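Local coordinates for extracellular solute-binding protein, family 3 (Methylophaga aminisulfidivorans MP, PDB 5SV6) that is of unknown function but has a periplasmic binding protein-like architecture and is probably a partner of the methanol dehydrogenase system in the periplasm, at residues 116-124 with 262-272; 216-224 with 283-291. All blocks are in the same frame, centred on the assembly; numbering follows the deposited sequence.

Contact 1. Residues 116-124 with 262-272; sequences RVATSDPYY and QELLKEINTAL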
loop_
_atom_site.group_PDB
_atom_site.type_symbol
_atom_site.label_atom_id
_atom_site.label_comp_id
_atom_site.label_asym_id
_atom_site.label_seq_id
_atom_site.Cartn_x
_atom_site.Cartn_y
_atom_site.Cartn_z
ATOM N N ARG A 116 0.841 -14.889 -9.658
ATOM C CA ARG A 116 0.811 -14.486 -11.053
ATOM C C ARG A 116 2.195 -14.272 -11.652
ATOM O O ARG A 116 2.344 -14.174 -12.871
ATOM C CB ARG A 116 -0.007 -13.204 -11.203
ATOM C CG ARG A 116 -1.480 -13.355 -10.779
ATOM C CD ARG A 116 -2.181 -11.999 -10.712
ATOM N NE ARG A 116 -1.488 -11.078 -9.815
ATOM C CZ ARG A 116 -1.670 -9.762 -9.805
ATOM N NH1 ARG A 116 -2.521 -9.206 -10.649
ATOM N NH2 ARG A 116 -0.991 -9.001 -8.960
ATOM N N VAL A 117 3.196 -14.186 -10.784
ATOM C CA VAL A 117 4.516 -13.700 -11.171
ATOM C C VAL A 117 5.582 -14.413 -10.358
ATOM O O VAL A 117 5.260 -15.168 -9.438
ATOM C CB VAL A 117 4.624 -12.172 -10.903
ATOM C CG1 VAL A 117 3.755 -11.381 -11.871
ATOM C CG2 VAL A 117 4.239 -11.847 -9.459
ATOM N N ALA A 118 6.854 -14.205 -10.699
ATOM C CA ALA A 118 7.917 -14.576 -9.768
ATOM C C ALA A 118 8.198 -13.379 -8.861
ATOM O O ALA A 118 8.196 -12.230 -9.323
ATOM C CB ALA A 118 9.185 -15.007 -10.517
ATOM N N THR A 119 8.429 -13.633 -7.576
ATOM C CA THR A 119 8.666 -12.546 -6.636
ATOM C C THR A 119 10.063 -12.653 -6.026
ATOM O O THR A 119 10.557 -13.745 -5.753
ATOM C CB THR A 119 7.614 -12.498 -5.502
ATOM O OG1 THR A 119 7.430 -13.814 -4.972
ATOM C CG2 THR A 119 6.280 -11.982 -6.023
ATOM N N SER A 120 10.682 -11.505 -5.812
ATOM C CA SER A 120 12.015 -11.444 -5.245
ATOM C C SER A 120 11.949 -11.800 -3.765
ATOM O O SER A 120 10.855 -11.913 -3.189
ATOM C CB SER A 120 12.544 -10.016 -5.378
ATOM O OG SER A 120 11.867 -9.164 -4.464
ATOM N N ASP A 121 13.114 -11.964 -3.144
ATOM C CA ASP A 121 13.193 -11.905 -1.689
ATOM C C ASP A 121 12.477 -10.625 -1.261
ATOM O O ASP A 121 12.632 -9.573 -1.900
ATOM C CB ASP A 121 14.655 -11.842 -1.209
ATOM C CG ASP A 121 15.472 -13.053 -1.627
ATOM O OD1 ASP A 121 14.893 -14.145 -1.768
ATOM O OD2 ASP A 121 16.702 -12.911 -1.834
ATOM N N PRO A 122 11.669 -10.704 -0.194
ATOM C CA PRO A 122 10.973 -9.501 0.291
ATOM C C PRO A 122 11.979 -8.418 0.680
ATOM O O PRO A 122 12.989 -8.746 1.305
ATOM C CB PRO A 122 10.238 -9.988 1.542
ATOM C CG PRO A 122 10.190 -11.479 1.429
ATOM C CD PRO A 122 11.406 -11.889 0.639
ATOM N N TYR A 123 11.734 -7.163 0.309
ATOM C CA TYR A 123 12.663 -6.105 0.700
ATOM C C TYR A 123 12.114 -5.241 1.834
ATOM O O TYR A 123 12.828 -4.406 2.384
ATOM C CB TYR A 123 13.154 -5.275 -0.504
ATOM C CG TYR A 123 12.075 -4.524 -1.271
ATOM C CD1 TYR A 123 11.386 -5.122 -2.324
ATOM C CD2 TYR A 123 11.785 -3.206 -0.968
ATOM C CE1 TYR A 123 10.406 -4.427 -3.028
ATOM C CE2 TYR A 123 10.830 -2.501 -1.665
ATOM C CZ TYR A 123 10.137 -3.110 -2.689
ATOM O OH TYR A 123 9.182 -2.384 -3.364
ATOM N N TYR A 124 10.842 -5.446 2.174
ATOM C CA TYR A 124 10.309 -4.981 3.462
ATOM C C TYR A 124 9.008 -5.657 3.835
ATOM O O TYR A 124 8.395 -6.343 3.031
ATOM C CB TYR A 124 10.136 -3.452 3.526
ATOM C CG TYR A 124 9.071 -2.835 2.620
ATOM C CD1 TYR A 124 7.935 -2.230 3.156
ATOM C CD2 TYR A 124 9.228 -2.813 1.242
ATOM C CE1 TYR A 124 6.971 -1.648 2.336
ATOM C CE2 TYR A 124 8.281 -2.227 0.413
ATOM C CZ TYR A 124 7.155 -1.644 0.965
ATOM O OH TYR A 124 6.221 -1.054 0.135
ATOM N N GLN A 262 13.705 -15.873 -14.851
ATOM C CA GLN A 262 14.438 -16.307 -13.681
ATOM C C GLN A 262 15.834 -15.689 -13.582
ATOM O O GLN A 262 16.320 -15.433 -12.479
ATOM C CB GLN A 262 14.488 -17.844 -13.631
ATOM C CG GLN A 262 13.118 -18.475 -13.329
ATOM C CD GLN A 262 12.662 -18.219 -11.894
ATOM O OE1 GLN A 262 13.448 -18.343 -10.951
ATOM N NE2 GLN A 262 11.393 -17.847 -11.726
ATOM N N GLU A 263 16.485 -15.441 -14.713
ATOM C CA GLU A 263 17.832 -14.880 -14.637
ATOM C C GLU A 263 17.771 -13.443 -14.124
ATOM O O GLU A 263 18.566 -13.045 -13.277
ATOM C CB GLU A 263 18.557 -14.959 -15.986
ATOM C CG GLU A 263 19.032 -16.356 -16.350
ATOM C CD GLU A 263 20.080 -16.902 -15.388
ATOM O OE1 GLU A 263 20.956 -16.132 -14.943
ATOM O OE2 GLU A 263 20.029 -18.111 -15.084
ATOM N N LEU A 264 16.816 -12.680 -14.646
ATOM C CA LEU A 264 16.543 -11.333 -14.160
ATOM C C LEU A 264 16.244 -11.339 -12.660
ATOM O O LEU A 264 16.751 -10.504 -11.920
ATOM C CB LEU A 264 15.363 -10.726 -14.918
ATOM C CG LEU A 264 14.883 -9.336 -14.490
ATOM C CD1 LEU A 264 16.007 -8.333 -14.672
ATOM C CD2 LEU A 264 13.671 -8.920 -15.302
ATOM N N LEU A 265 15.407 -12.276 -12.224
ATOM C CA LEU A 265 15.075 -12.418 -10.807
ATOM C C LEU A 265 16.314 -12.617 -9.929
ATOM O O LEU A 265 16.414 -12.049 -8.839
ATOM C CB LEU A 265 14.106 -13.580 -10.595
ATOM C CG LEU A 265 13.637 -13.836 -9.155
ATOM C CD1 LEU A 265 12.782 -12.701 -8.661
ATOM C CD2 LEU A 265 12.874 -15.157 -9.038
ATOM N N LYS A 266 17.252 -13.439 -10.394
ATOM C CA LYS A 266 18.488 -13.642 -9.647
ATOM C C LYS A 266 19.306 -12.344 -9.521
ATOM O O LYS A 266 19.838 -12.051 -8.455
ATOM C CB LYS A 266 19.322 -14.799 -10.245
ATOM C CG LYS A 266 18.646 -16.157 -10.064
ATOM C CD LYS A 266 19.561 -17.335 -10.411
ATOM C CE LYS A 266 20.064 -17.255 -11.842
ATOM N NZ LYS A 266 20.957 -18.415 -12.207
ATOM N N GLU A 267 19.395 -11.564 -10.596
ATOM C CA GLU A 267 20.123 -10.293 -10.544
ATOM C C GLU A 267 19.442 -9.309 -9.590
ATOM O O GLU A 267 20.096 -8.545 -8.879
ATOM C CB GLU A 267 20.234 -9.662 -11.938
ATOM C CG GLU A 267 21.195 -10.376 -12.879
ATOM C CD GLU A 267 21.451 -9.597 -14.162
ATOM O OE1 GLU A 267 21.355 -8.344 -14.153
ATOM O OE2 GLU A 267 21.752 -10.244 -15.185
ATOM N N ILE A 268 18.116 -9.333 -9.592
ATOM C CA ILE A 268 17.349 -8.489 -8.703
ATOM C C ILE A 268 17.597 -8.848 -7.238
ATOM O O ILE A 268 17.850 -7.975 -6.419
ATOM C CB ILE A 268 15.843 -8.546 -9.064
ATOM C CG1 ILE A 268 15.624 -7.795 -10.382
ATOM C CG2 ILE A 268 15.009 -7.944 -7.941
ATOM C CD1 ILE A 268 14.249 -7.955 -11.005
ATOM N N ASN A 269 17.549 -10.132 -6.915
ATOM C CA ASN A 269 17.792 -10.563 -5.550
ATOM C C ASN A 269 19.187 -10.164 -5.067
ATOM O O ASN A 269 19.372 -9.755 -3.926
ATOM C CB ASN A 269 17.581 -12.073 -5.418
ATOM C CG ASN A 269 16.114 -12.439 -5.287
ATOM O OD1 ASN A 269 15.291 -11.594 -4.915
ATOM N ND2 ASN A 269 15.778 -13.696 -5.580
ATOM N N THR A 270 20.159 -10.276 -5.960
ATOM C CA THR A 270 21.522 -9.899 -5.632
ATOM C C THR A 270 21.585 -8.407 -5.353
ATOM O O THR A 270 22.204 -7.981 -4.383
ATOM C CB THR A 270 22.475 -10.282 -6.782
ATOM O OG1 THR A 270 22.578 -11.705 -6.832
ATOM C CG2 THR A 270 23.879 -9.691 -6.587
ATOM N N ALA A 271 20.925 -7.615 -6.198
ATOM C CA ALA A 271 20.966 -6.171 -6.057
ATOM C C ALA A 271 20.250 -5.727 -4.781
ATOM O O ALA A 271 20.725 -4.838 -4.080
ATOM C CB ALA A 271 20.360 -5.488 -7.276
ATOM N N LEU A 272 19.103 -6.341 -4.496
ATOM C CA LEU A 272 18.321 -6.023 -3.292
ATOM C C LEU A 272 19.141 -6.203 -2.026
ATOM O O LEU A 272 19.118 -5.370 -1.127
ATOM C CB LEU A 272 17.073 -6.910 -3.205
ATOM C CG LEU A 272 15.963 -6.584 -4.200
ATOM C CD1 LEU A 272 14.790 -7.551 -4.061
ATOM C CD2 LEU A 272 15.518 -5.157 -3.969
HETATM O O HOH W 1 12.976 -14.868 -5.283
HETATM O O HOH W 2 17.583 -10.209 -1.798
#
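S120 and N269 bring their backbones within 5.9 Å (CA to CA), where the extended chain 116-124 passes along helix 262-272, and Y123 and L272 come next at 6.9 Å. The one direct hydrogen bond across the contact runs from D121 N to N269 OD1, 2.8 Å long and moderately bent; the donor stands 31° off the amide's carbonyl plane. N269 has its CG anti to the carbonyl carbon (chi1 -81°), which brings the amide over the D121 carboxylate: the two planes are 3° apart and stacked, with D121 OD2 3.5 Å from N269 CG. Two waters extend this grip, one accepting from N269 ND2 and donating to T119 O, the other donating to both D121 OD2 and N269 O. In this periplasmic binding protein-like fold, the contact lays a helix against the start of the long strand 118-133, whose backbone bonds to strand 247-257 at A118 and S120. Apolar branches fill in beside the polar centre. L265 sends CD2 to A118 CB (4.0 Å) and CD1 to S120 CA (3.7 Å). One turn beyond N269, L272 splits its methyls, CD1 lying 3.4 Å from S120 OG and CD2 reaching Y123 CB at 4.2 Å. The S120 hydroxyl donates to D121 O and also bonds with I255 N, while Y123 OH is held by M108 O.

Contact 2. Residues 216-224 with 283-291; sequences APEAARYVK and LKDEGIPLL
E286 meets the R221 guanidinium at its edge, near its plane, the guanidinium and carboxylate planes turned 42° apart. The grip is side-on: R221 NE donates to E286 OE2 at 2.9 Å, nearly straight at 170°. R221 NH2 donates to the syn lone pair of E286 OE1 at 3.1 Å, more bent at 147°. R221 CG lies over the centre of one face of the Y222 ring. The E286 chain leaves trans to its nitrogen, then bends at chi2 to bring the carboxylate to the R221 edge. A water donates to E286 OE2 and P217 O and is the acceptor for R221 N at the kink, where that N lacks a bond to the preceding turn. Were R221 an alanine, the buried E286 carboxylate would probably be left without its charged mate and both bonds. G287, first after helix 276-286, closes it in a Schellman motif; at its positive phi a side chain would jam against the carbonyl O of E286, and its own carbonyl O comes within 3.3 Å of A220 CB. Beyond it, I288 CG2 meets P217 CG at 3.9 Å, the side chains crossing at about a right angle, and P289 CD rests 3.7 Å from A216 CB. Helix 216-224 lies between the C-terminal tail and helix 197-206, which A219 and Y222 touch, and P289 also packs on M232 and V234 of strand 230-234.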
loop_
_atom_site.group_PDB
_atom_site.type_symbol
_atom_site.label_atom_id
_atom_site.label_comp_id
_atom_site.label_asym_id
_atom_site.label_seq_id
_atom_site.Cartn_x
_atom_site.Cartn_y
_atom_site.Cartn_z
ATOM N N ALA A 216 -0.163 0.946 5.651
ATOM C CA ALA A 216 0.711 2.003 6.173
ATOM C C ALA A 216 1.617 2.701 5.140
ATOM O O ALA A 216 1.751 3.918 5.177
ATOM C CB ALA A 216 1.508 1.520 7.396
ATOM N N PRO A 217 2.228 1.947 4.211
ATOM C CA PRO A 217 3.034 2.658 3.207
ATOM C C PRO A 217 2.259 3.708 2.389
ATOM O O PRO A 217 2.859 4.697 1.954
ATOM C CB PRO A 217 3.545 1.520 2.311
ATOM C CG PRO A 217 3.666 0.365 3.254
ATOM C CD PRO A 217 2.451 0.488 4.153
ATOM N N GLU A 218 0.959 3.498 2.202
ATOM C CA GLU A 218 0.092 4.443 1.483
ATOM C C GLU A 218 -0.187 5.705 2.282
ATOM O O GLU A 218 -0.446 6.763 1.713
ATOM C CB GLU A 218 -1.266 3.799 1.214
ATOM C CG GLU A 218 -1.479 3.368 -0.178
ATOM C CD GLU A 218 -2.601 2.366 -0.297
ATOM O OE1 GLU A 218 -3.619 2.498 0.433
ATOM O OE2 GLU A 218 -2.448 1.435 -1.109
ATOM N N ALA A 219 -0.194 5.575 3.605
ATOM C CA ALA A 219 -0.651 6.656 4.464
ATOM C C ALA A 219 0.484 7.444 5.097
ATOM O O ALA A 219 0.290 8.593 5.472
ATOM C CB ALA A 219 -1.574 6.124 5.550
ATOM N N ALA A 220 1.658 6.823 5.193
ATOM C CA ALA A 220 2.727 7.298 6.082
ATOM C C ALA A 220 3.135 8.758 5.922
ATOM O O ALA A 220 3.218 9.481 6.912
ATOM C CB ALA A 220 3.958 6.385 5.991
ATOM N N ARG A 221 3.386 9.196 4.690
ATOM C CA ARG A 221 3.837 10.565 4.490
ATOM C C ARG A 221 2.756 11.572 4.882
ATOM O O ARG A 221 3.061 12.657 5.389
ATOM C CB ARG A 221 4.327 10.801 3.050
ATOM C CG ARG A 221 3.255 10.808 1.967
ATOM C CD ARG A 221 3.768 11.556 0.729
ATOM N NE ARG A 221 4.980 10.947 0.176
ATOM C CZ ARG A 221 5.715 11.492 -0.790
ATOM N NH1 ARG A 221 5.380 12.671 -1.295
ATOM N NH2 ARG A 221 6.791 10.863 -1.250
ATOM N N TYR A 222 1.494 11.191 4.687
ATOM C CA TYR A 222 0.369 12.080 4.963
ATOM C C TYR A 222 0.045 12.162 6.453
ATOM O O TYR A 222 -0.439 13.188 6.942
ATOM C CB TYR A 222 -0.859 11.660 4.145
ATOM C CG TYR A 222 -0.521 11.471 2.677
ATOM C CD1 TYR A 222 -0.253 12.562 1.865
ATOM C CD2 TYR A 222 -0.444 10.199 2.118
ATOM C CE1 TYR A 222 0.084 12.398 0.514
ATOM C CE2 TYR A 222 -0.118 10.019 0.760
ATOM C CZ TYR A 222 0.143 11.134 -0.028
ATOM O OH TYR A 222 0.469 10.993 -1.357
ATOM N N VAL A 223 0.322 11.088 7.174
ATOM C CA VAL A 223 0.229 11.119 8.630
ATOM C C VAL A 223 1.300 12.063 9.200
ATOM O O VAL A 223 1.024 12.871 10.082
ATOM C CB VAL A 223 0.372 9.716 9.253
ATOM C CG1 VAL A 223 0.425 9.827 10.774
ATOM C CG2 VAL A 223 -0.786 8.813 8.826
ATOM N N LYS A 224 2.514 11.984 8.674
ATOM C CA LYS A 224 3.564 12.908 9.106
ATOM C C LYS A 224 3.227 14.380 8.842
ATOM O O LYS A 224 3.362 15.226 9.725
ATOM C CB LYS A 224 4.895 12.558 8.448
ATOM C CG LYS A 224 6.020 13.518 8.829
ATOM C CD LYS A 224 7.325 13.072 8.210
ATOM C CE LYS A 224 7.584 11.607 8.508
ATOM N NZ LYS A 224 8.634 11.046 7.614
ATOM N N LEU A 283 12.637 3.950 2.592
ATOM C CA LEU A 283 11.385 3.536 3.202
ATOM C C LEU A 283 11.181 4.217 4.551
ATOM O O LEU A 283 10.092 4.655 4.882
ATOM C CB LEU A 283 11.372 2.021 3.384
ATOM C CG LEU A 283 11.386 1.184 2.111
ATOM C CD1 LEU A 283 11.616 -0.267 2.457
ATOM C CD2 LEU A 283 10.080 1.372 1.360
ATOM N N LYS A 284 12.253 4.302 5.321
ATOM C CA LYS A 284 12.218 4.903 6.650
ATOM C C LYS A 284 11.998 6.414 6.547
ATOM O O LYS A 284 11.223 6.995 7.307
ATOM C CB LYS A 284 13.548 4.598 7.345
ATOM C CG LYS A 284 13.638 4.926 8.819
ATOM C CD LYS A 284 14.816 4.150 9.411
ATOM C CE LYS A 284 14.989 4.410 10.900
ATOM N NZ LYS A 284 15.175 5.858 11.173
ATOM N N ASP A 285 12.670 7.046 5.592
ATOM C CA ASP A 285 12.476 8.473 5.346
ATOM C C ASP A 285 11.034 8.789 4.973
ATOM O O ASP A 285 10.488 9.825 5.361
ATOM C CB ASP A 285 13.404 8.943 4.237
ATOM C CG ASP A 285 13.149 10.368 3.837
ATOM O OD1 ASP A 285 13.627 11.266 4.557
ATOM O OD2 ASP A 285 12.476 10.584 2.802
ATOM N N GLU A 286 10.423 7.888 4.215
ATOM C CA GLU A 286 9.024 8.031 3.835
ATOM C C GLU A 286 8.086 7.972 5.049
ATOM O O GLU A 286 6.977 8.504 5.006
ATOM C CB GLU A 286 8.650 6.947 2.813
ATOM C CG GLU A 286 7.195 7.000 2.328
ATOM C CD GLU A 286 6.901 8.130 1.334
ATOM O OE1 GLU A 286 7.838 8.834 0.894
ATOM O OE2 GLU A 286 5.713 8.301 0.983
ATOM N N GLY A 287 8.527 7.323 6.127
ATOM C CA GLY A 287 7.740 7.228 7.346
ATOM C C GLY A 287 7.050 5.883 7.502
ATOM O O GLY A 287 6.144 5.713 8.327
ATOM N N ILE A 288 7.483 4.918 6.702
ATOM C CA ILE A 288 6.858 3.602 6.653
ATOM C C ILE A 288 7.317 2.747 7.823
ATOM O O ILE A 288 8.521 2.620 8.049
ATOM C CB ILE A 288 7.243 2.873 5.341
ATOM C CG1 ILE A 288 6.712 3.639 4.123
ATOM C CG2 ILE A 288 6.749 1.419 5.350
ATOM C CD1 ILE A 288 7.105 3.023 2.803
ATOM N N PRO A 289 6.360 2.178 8.583
ATOM C CA PRO A 289 6.683 1.236 9.659
ATOM C C PRO A 289 7.197 -0.067 9.067
ATOM O O PRO A 289 6.557 -0.671 8.205
ATOM C CB PRO A 289 5.338 1.009 10.365
ATOM C CG PRO A 289 4.462 2.122 9.928
ATOM C CD PRO A 289 4.924 2.502 8.548
ATOM N N LEU A 290 8.364 -0.487 9.536
ATOM C CA LEU A 290 9.042 -1.651 9.001
ATOM C C LEU A 290 8.994 -2.784 10.004
ATOM O O LEU A 290 9.415 -2.623 11.148
ATOM C CB LEU A 290 10.491 -1.296 8.680
ATOM C CG LEU A 290 10.627 -0.273 7.553
ATOM C CD1 LEU A 290 12.082 0.074 7.302
ATOM C CD2 LEU A 290 9.957 -0.816 6.297
ATOM N N LEU A 291 8.466 -3.922 9.573
ATOM C CA LEU A 291 8.245 -5.046 10.463
ATOM C C LEU A 291 9.215 -6.193 10.191
ATOM O O LEU A 291 9.209 -7.189 10.923
ATOM C CB LEU A 291 6.805 -5.542 10.321
ATOM C CG LEU A 291 5.788 -4.566 10.908
ATOM C CD1 LEU A 291 4.403 -4.820 10.351
ATOM C CD2 LEU A 291 5.813 -4.718 12.420
HETATM O O HOH W 3 3.675 7.384 2.519
HETATM O O HOH W 4 4.004 8.245 9.217
HETATM O O HOH W 5 7.489 11.464 4.652
#

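How the contacts relate
From the N terminus, the chain reaches 116-124 first, then 216-224, then 262-272 and finally 283-291, so the two contacts cross: contact 2 opens before contact 1 has closed and closes after it. Contact 1 closes a loop of 137 residues by bringing helix 262-274 back to the start of strand 118-133. Contact 2 closes one of 58 residues, setting the C-terminal tail against the helix that follows strand 211-215. Helices 262-274 and 276-286 are consecutive, which joins the contacts along the chain. Their centres lie about 23 Å apart, yet Y124, at the end of 116-124, touches contact 2, its CG 3.6 Å from L283 CD1 and its ring also packing on P217.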